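Long-range contact in putative gamma-glutamylcyclotransferase YkqA (Bacillus subtilis, PDB 2QIK), which probably acts as a gamma-glutamylcyclotransferase, an acyltransferase of the AIG2-like superfamily: residues 137-151 against 191-204. Sequence-based numbering, arbitrary orientation.
Sequences MDNARFQKAGVDHYF and YRIPYSALSYLYKR
Phe151 and Tyr191 meet at the centre of the packing between residues 137-151 and 191-204, which Phe142, Tyr150 and Tyr200 extend. Phe151 drives its edge at the face of Tyr191 in a T-shaped pair, the planes at 85° and CD1 over the centre of the tyrosine ring, while its far end, CZ, meets CD2 of Leu201. Tyr200 takes a methyl group instead: Val147 CG2 sits almost on the ring normal, 3.6 Å from the centroid, a CH-pi contact, and Ala145 CB touches Tyr200 CE1 at 3.6 Å. Ala197 CB makes a second CH-pi contact, nearer the rim of one face of Tyr150, whose CD1 also rests on Pro194 CD. Tyr200 gets there by swinging CG opposite its own backbone N (chi1 164°), out from helix 198-204 toward the last turn of helix 140-145, which ends at Gly146 in a Schellman motif. In this way strand 185-193, the middle one of a three-stranded antiparallel sheet in the AIG2-like C-terminal half, and the helix after it pack against the segment that follows the neighbouring strand 128-132. Polar links lie around this apolar centre. Ser196 OG donates to Tyr150 OH at 2.8 Å, and Arg204 NH1 donates to Tyr200 OH at 3.0 Å; a phenylalanine in place of Tyr200 would probably leave Arg204 NH1 short of an acceptor and the water beside Arg141 without its hydroxyl partner. The extended Arg204 lays its guanidinium on that of Arg141, centres 4.2 Å apart. Two waters, each bonded to Arg204 O and the Arg141 guanidinium, tie the pair together, and Arg204 NH2 also bonds Ser135 OG. Another water takes a hydrogen bond from Arg204 NH1 and gives one to Asp138 O, lying over one face of Phe142, with Phe151 CD2 over the opposite face.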
loop_
_atom_site.group_PDB
_atom_site.type_symbol
_atom_site.label_atom_id
_atom_site.label_comp_id
_atom_site.label_asym_id
_atom_site.label_seq_id
_atom_site.Cartn_x
_atom_site.Cartn_y
_atom_site.Cartn_z
HETATM N N MSE A 137 -2.390 -4.457 -15.364
HETATM C CA MSE A 137 -3.688 -4.815 -15.897
HETATM C C MSE A 137 -3.608 -5.426 -17.312
HETATM O O MSE A 137 -4.558 -6.080 -17.710
HETATM C CB MSE A 137 -4.594 -3.587 -15.960
HETATM C CG MSE A 137 -4.829 -2.918 -14.572
HETATM SE SE MSE A 137 -6.149 -1.554 -14.652
HETATM C CE MSE A 137 -5.292 -0.305 -15.702
ATOM N N ASP A 138 -2.484 -5.242 -17.998
ATOM C CA ASP A 138 -2.236 -5.877 -19.287
ATOM C C ASP A 138 -1.424 -7.143 -19.117
ATOM O O ASP A 138 -0.807 -7.348 -18.044
ATOM C CB ASP A 138 -1.453 -4.868 -20.177
ATOM C CG ASP A 138 -1.227 -5.348 -21.538
ATOM O OD1 ASP A 138 -0.039 -5.499 -21.924
ATOM O OD2 ASP A 138 -2.202 -5.601 -22.238
ATOM N N ASN A 139 -1.445 -7.990 -20.103
ATOM C CA ASN A 139 -0.788 -9.283 -20.009
ATOM C C ASN A 139 0.474 -9.487 -20.836
ATOM O O ASN A 139 1.068 -10.537 -20.713
ATOM C CB ASN A 139 -1.751 -10.447 -20.146
ATOM C CG ASN A 139 -2.230 -10.612 -21.535
ATOM O OD1 ASN A 139 -2.754 -11.692 -21.862
ATOM N ND2 ASN A 139 -2.071 -9.614 -22.378
ATOM N N ALA A 140 0.871 -8.534 -21.674
ATOM C CA ALA A 140 1.980 -8.837 -22.582
ATOM C C ALA A 140 3.288 -9.085 -21.836
ATOM O O ALA A 140 3.991 -10.020 -22.155
ATOM C CB ALA A 140 2.175 -7.727 -23.568
ATOM N N ARG A 141 3.622 -8.294 -20.827
ATOM C CA ARG A 141 4.863 -8.482 -20.053
ATOM C C ARG A 141 4.757 -9.805 -19.280
ATOM O O ARG A 141 5.733 -10.521 -19.221
ATOM C CB ARG A 141 5.254 -7.324 -19.140
ATOM C CG ARG A 141 5.719 -6.109 -19.912
ATOM C CD ARG A 141 6.163 -5.008 -18.952
ATOM N NE ARG A 141 7.314 -5.492 -18.175
ATOM C CZ ARG A 141 7.862 -4.857 -17.147
ATOM N NH1 ARG A 141 7.312 -3.753 -16.801
ATOM N NH2 ARG A 141 8.898 -5.419 -16.469
ATOM N N PHE A 142 3.599 -10.131 -18.717
ATOM C CA PHE A 142 3.446 -11.439 -18.083
ATOM C C PHE A 142 3.803 -12.542 -19.054
ATOM O O PHE A 142 4.481 -13.522 -18.730
ATOM C CB PHE A 142 2.041 -11.683 -17.567
ATOM C CG PHE A 142 1.526 -10.725 -16.501
ATOM C CD1 PHE A 142 0.173 -10.386 -16.512
ATOM C CD2 PHE A 142 2.312 -10.241 -15.473
ATOM C CE1 PHE A 142 -0.363 -9.571 -15.525
ATOM C CE2 PHE A 142 1.747 -9.412 -14.466
ATOM C CZ PHE A 142 0.414 -9.054 -14.542
ATOM N N GLN A 143 3.239 -12.456 -20.245
ATOM C CA GLN A 143 3.459 -13.514 -21.256
ATOM C C GLN A 143 4.941 -13.614 -21.588
ATOM O O GLN A 143 5.479 -14.710 -21.714
ATOM C CB GLN A 143 2.671 -13.225 -22.515
ATOM C CG GLN A 143 1.191 -13.396 -22.338
ATOM C CD GLN A 143 0.391 -12.999 -23.543
ATOM O OE1 GLN A 143 -0.647 -13.624 -23.842
ATOM N NE2 GLN A 143 0.894 -12.033 -24.295
ATOM N N LYS A 144 5.633 -12.493 -21.789
ATOM C CA LYS A 144 7.086 -12.499 -22.086
ATOM C C LYS A 144 7.931 -13.126 -20.994
ATOM O O LYS A 144 8.944 -13.745 -21.273
ATOM C CB LYS A 144 7.616 -11.122 -22.384
ATOM C CG LYS A 144 7.108 -10.538 -23.641
ATOM C CD LYS A 144 7.721 -9.188 -23.886
ATOM C CE LYS A 144 6.657 -8.186 -24.212
ATOM N NZ LYS A 144 6.628 -6.966 -23.359
ATOM N N ALA A 145 7.504 -12.959 -19.737
ATOM C CA ALA A 145 8.203 -13.489 -18.603
ATOM C C ALA A 145 7.789 -14.941 -18.316
ATOM O O ALA A 145 8.348 -15.545 -17.423
ATOM C CB ALA A 145 7.923 -12.625 -17.408
ATOM N N GLY A 146 6.792 -15.489 -19.035
ATOM C CA GLY A 146 6.349 -16.843 -18.781
ATOM C C GLY A 146 5.532 -17.032 -17.542
ATOM O O GLY A 146 5.433 -18.133 -17.021
ATOM N N VAL A 147 4.932 -15.953 -17.038
ATOM C CA VAL A 147 4.112 -15.998 -15.850
ATOM C C VAL A 147 2.633 -15.747 -16.032
ATOM O O VAL A 147 1.873 -15.624 -15.064
ATOM C CB VAL A 147 4.684 -15.061 -14.738
ATOM C CG1 VAL A 147 6.081 -15.465 -14.369
ATOM C CG2 VAL A 147 4.586 -13.608 -15.107
ATOM N N ASP A 148 2.194 -15.565 -17.269
ATOM C CA ASP A 148 0.774 -15.242 -17.495
ATOM C C ASP A 148 -0.165 -16.288 -16.977
ATOM O O ASP A 148 -1.282 -15.958 -16.606
ATOM C CB ASP A 148 0.420 -14.897 -18.957
ATOM C CG ASP A 148 -0.876 -14.160 -19.057
ATOM O OD1 ASP A 148 -1.079 -13.174 -18.318
ATOM O OD2 ASP A 148 -1.734 -14.501 -19.878
ATOM N N HIS A 149 0.278 -17.535 -16.920
ATOM C CA HIS A 149 -0.511 -18.586 -16.329
ATOM C C HIS A 149 -0.973 -18.298 -14.902
ATOM O O HIS A 149 -1.982 -18.857 -14.461
ATOM C CB HIS A 149 0.251 -19.916 -16.399
ATOM C CG HIS A 149 1.527 -19.990 -15.625
ATOM N ND1 HIS A 149 1.565 -20.407 -14.315
ATOM C CD2 HIS A 149 2.784 -19.596 -15.940
ATOM C CE1 HIS A 149 2.813 -20.356 -13.892
ATOM N NE2 HIS A 149 3.573 -19.855 -14.841
ATOM N N TYR A 150 -0.257 -17.418 -14.189
ATOM C CA TYR A 150 -0.640 -17.017 -12.826
ATOM C C TYR A 150 -1.713 -15.926 -12.789
ATOM O O TYR A 150 -2.291 -15.696 -11.765
ATOM C CB TYR A 150 0.544 -16.524 -12.069
ATOM C CG TYR A 150 1.566 -17.545 -11.660
ATOM C CD1 TYR A 150 1.196 -18.757 -11.062
ATOM C CD2 TYR A 150 2.912 -17.319 -11.790
ATOM C CE1 TYR A 150 2.147 -19.653 -10.576
ATOM C CE2 TYR A 150 3.840 -18.201 -11.356
ATOM C CZ TYR A 150 3.446 -19.379 -10.709
ATOM O OH TYR A 150 4.328 -20.297 -10.174
ATOM N N PHE A 151 -1.925 -15.236 -13.934
ATOM C CA PHE A 151 -2.687 -13.998 -14.020
ATOM C C PHE A 151 -3.926 -14.270 -14.895
ATOM O O PHE A 151 -4.507 -13.356 -15.486
ATOM C CB PHE A 151 -1.858 -12.832 -14.468
ATOM C CG PHE A 151 -0.788 -12.489 -13.501
ATOM C CD1 PHE A 151 -1.022 -11.686 -12.413
ATOM C CD2 PHE A 151 0.486 -13.010 -13.659
ATOM C CE1 PHE A 151 -0.067 -11.422 -11.515
ATOM C CE2 PHE A 151 1.482 -12.747 -12.754
ATOM C CZ PHE A 151 1.220 -11.954 -11.671
ATOM N N TYR A 191 -6.619 -9.707 -9.130
ATOM C CA TYR A 191 -6.278 -11.051 -9.527
ATOM C C TYR A 191 -6.160 -11.980 -8.317
ATOM O O TYR A 191 -5.697 -11.568 -7.257
ATOM C CB TYR A 191 -4.925 -11.104 -10.190
ATOM C CG TYR A 191 -4.715 -10.353 -11.483
ATOM C CD1 TYR A 191 -5.012 -10.915 -12.704
ATOM C CD2 TYR A 191 -4.117 -9.128 -11.467
ATOM C CE1 TYR A 191 -4.767 -10.277 -13.873
ATOM C CE2 TYR A 191 -3.855 -8.429 -12.669
ATOM C CZ TYR A 191 -4.158 -9.032 -13.860
ATOM O OH TYR A 191 -3.866 -8.394 -15.052
ATOM N N ARG A 192 -6.603 -13.227 -8.444
ATOM C CA ARG A 192 -6.292 -14.278 -7.458
ATOM C C ARG A 192 -5.047 -15.015 -7.987
ATOM O O ARG A 192 -5.095 -15.613 -9.070
ATOM C CB ARG A 192 -7.442 -15.253 -7.361
ATOM C CG ARG A 192 -7.261 -16.339 -6.324
ATOM C CD ARG A 192 -8.369 -17.301 -6.272
ATOM N NE ARG A 192 -9.534 -16.637 -5.827
ATOM C CZ ARG A 192 -10.552 -16.195 -6.582
ATOM N NH1 ARG A 192 -10.580 -16.416 -7.893
ATOM N NH2 ARG A 192 -11.558 -15.543 -6.014
ATOM N N ILE A 193 -3.948 -14.915 -7.253
ATOM C CA ILE A 193 -2.676 -15.497 -7.687
ATOM C C ILE A 193 -2.116 -16.440 -6.608
ATOM O O ILE A 193 -2.371 -16.235 -5.413
ATOM C CB ILE A 193 -1.658 -14.429 -8.061
ATOM C CG1 ILE A 193 -1.120 -13.671 -6.812
ATOM C CG2 ILE A 193 -2.175 -13.436 -9.082
ATOM C CD1 ILE A 193 -0.062 -12.619 -7.156
ATOM N N PRO A 194 -1.328 -17.431 -6.992
ATOM C CA PRO A 194 -0.641 -18.213 -6.010
ATOM C C PRO A 194 0.494 -17.400 -5.379
ATOM O O PRO A 194 1.086 -16.551 -6.009
ATOM C CB PRO A 194 -0.114 -19.446 -6.793
ATOM C CG PRO A 194 -0.882 -19.413 -8.105
ATOM C CD PRO A 194 -1.096 -17.927 -8.355
ATOM N N TYR A 195 0.828 -17.773 -4.152
ATOM C CA TYR A 195 2.021 -17.268 -3.476
ATOM C C TYR A 195 3.272 -17.330 -4.399
ATOM O O TYR A 195 4.138 -16.464 -4.344
ATOM C CB TYR A 195 2.249 -18.033 -2.210
ATOM C CG TYR A 195 3.412 -17.502 -1.413
ATOM C CD1 TYR A 195 3.375 -16.298 -0.770
ATOM C CD2 TYR A 195 4.581 -18.256 -1.268
ATOM C CE1 TYR A 195 4.438 -15.811 -0.061
ATOM C CE2 TYR A 195 5.656 -17.777 -0.553
ATOM C CZ TYR A 195 5.564 -16.571 0.065
ATOM O OH TYR A 195 6.663 -16.129 0.792
ATOM N N SER A 196 3.392 -18.382 -5.182
ATOM C CA SER A 196 4.521 -18.591 -5.995
ATOM C C SER A 196 4.684 -17.544 -7.095
ATOM O O SER A 196 5.762 -17.477 -7.708
ATOM C CB SER A 196 4.522 -19.950 -6.643
ATOM O OG SER A 196 3.419 -20.079 -7.507
ATOM N N ALA A 197 3.669 -16.733 -7.360
ATOM C CA ALA A 197 3.768 -15.598 -8.316
ATOM C C ALA A 197 4.348 -14.369 -7.679
ATOM O O ALA A 197 4.636 -13.378 -8.389
ATOM C CB ALA A 197 2.411 -15.305 -8.840
ATOM N N LEU A 198 4.523 -14.316 -6.362
ATOM C CA LEU A 198 4.887 -13.066 -5.727
ATOM C C LEU A 198 6.266 -12.555 -6.015
ATOM O O LEU A 198 6.459 -11.318 -6.176
ATOM C CB LEU A 198 4.736 -13.222 -4.187
ATOM C CG LEU A 198 4.737 -11.965 -3.387
ATOM C CD1 LEU A 198 3.669 -10.901 -3.892
ATOM C CD2 LEU A 198 4.499 -12.340 -1.954
ATOM N N SER A 199 7.271 -13.422 -6.047
ATOM C CA SER A 199 8.605 -12.892 -6.245
ATOM C C SER A 199 8.783 -12.264 -7.637
ATOM O O SER A 199 9.519 -11.275 -7.772
ATOM C CB SER A 199 9.709 -13.903 -5.911
ATOM O OG SER A 199 9.707 -15.005 -6.784
ATOM N N TYR A 200 8.051 -12.757 -8.641
ATOM C CA TYR A 200 8.031 -12.112 -9.964
ATOM C C TYR A 200 7.569 -10.661 -9.772
ATOM O O TYR A 200 8.151 -9.726 -10.332
ATOM C CB TYR A 200 7.066 -12.867 -10.895
ATOM C CG TYR A 200 6.706 -12.036 -12.110
ATOM C CD1 TYR A 200 7.593 -11.903 -13.143
ATOM C CD2 TYR A 200 5.553 -11.325 -12.157
ATOM C CE1 TYR A 200 7.346 -11.075 -14.190
ATOM C CE2 TYR A 200 5.264 -10.524 -13.194
ATOM C CZ TYR A 200 6.159 -10.378 -14.236
ATOM O OH TYR A 200 5.842 -9.546 -15.312
ATOM N N LEU A 201 6.491 -10.455 -9.015
ATOM C CA LEU A 201 5.985 -9.093 -8.814
ATOM C C LEU A 201 6.980 -8.231 -8.064
ATOM O O LEU A 201 7.157 -7.054 -8.382
ATOM C CB LEU A 201 4.650 -9.094 -8.167
ATOM C CG LEU A 201 3.491 -9.690 -8.972
ATOM C CD1 LEU A 201 2.245 -9.830 -8.137
ATOM C CD2 LEU A 201 3.207 -8.814 -10.175
ATOM N N TYR A 202 7.627 -8.788 -7.033
ATOM C CA TYR A 202 8.619 -8.037 -6.293
ATOM C C TYR A 202 9.743 -7.557 -7.178
ATOM O O TYR A 202 10.254 -6.437 -7.045
ATOM C CB TYR A 202 9.184 -8.805 -5.114
ATOM C CG TYR A 202 8.433 -8.733 -3.824
ATOM C CD1 TYR A 202 7.068 -8.835 -3.755
ATOM C CD2 TYR A 202 9.121 -8.544 -2.615
ATOM C CE1 TYR A 202 6.410 -8.747 -2.534
ATOM C CE2 TYR A 202 8.462 -8.492 -1.406
ATOM C CZ TYR A 202 7.113 -8.566 -1.354
ATOM O OH TYR A 202 6.397 -8.513 -0.183
ATOM N N LYS A 203 10.147 -8.386 -8.141
ATOM C CA LYS A 203 11.197 -7.974 -9.098
ATOM C C LYS A 203 10.677 -6.946 -10.053
ATOM O O LYS A 203 11.335 -5.919 -10.310
ATOM C CB LYS A 203 11.740 -9.241 -9.795
ATOM C CG LYS A 203 12.797 -8.903 -10.855
ATOM C CD LYS A 203 13.273 -10.096 -11.683
ATOM C CE LYS A 203 14.129 -9.706 -12.918
ATOM N NZ LYS A 203 14.099 -10.782 -13.943
ATOM N N ARG A 204 9.515 -7.192 -10.645
ATOM C CA ARG A 204 8.949 -6.224 -11.598
ATOM C C ARG A 204 8.778 -4.843 -10.996
ATOM O O ARG A 204 8.958 -3.840 -11.637
ATOM C CB ARG A 204 7.604 -6.769 -12.098
ATOM C CG ARG A 204 6.959 -5.902 -13.112
ATOM C CD ARG A 204 5.776 -6.551 -13.773
ATOM N NE ARG A 204 5.028 -5.630 -14.627
ATOM C CZ ARG A 204 4.150 -5.996 -15.532
ATOM N NH1 ARG A 204 3.987 -7.272 -15.836
ATOM N NH2 ARG A 204 3.464 -5.091 -16.163
HETATM O O HOH W 1 1.897 -7.570 -17.879
HETATM O O HOH W 2 8.058 -8.642 -16.558
HETATM O O HOH W 3 7.988 -2.619 -14.036
HETATM O O HOH W 4 10.043 -3.858 -14.194
HETATM O O HOH W 5 -4.915 -14.651 -11.666
HETATM O O HOH W 6 -4.232 -17.943 -10.478
#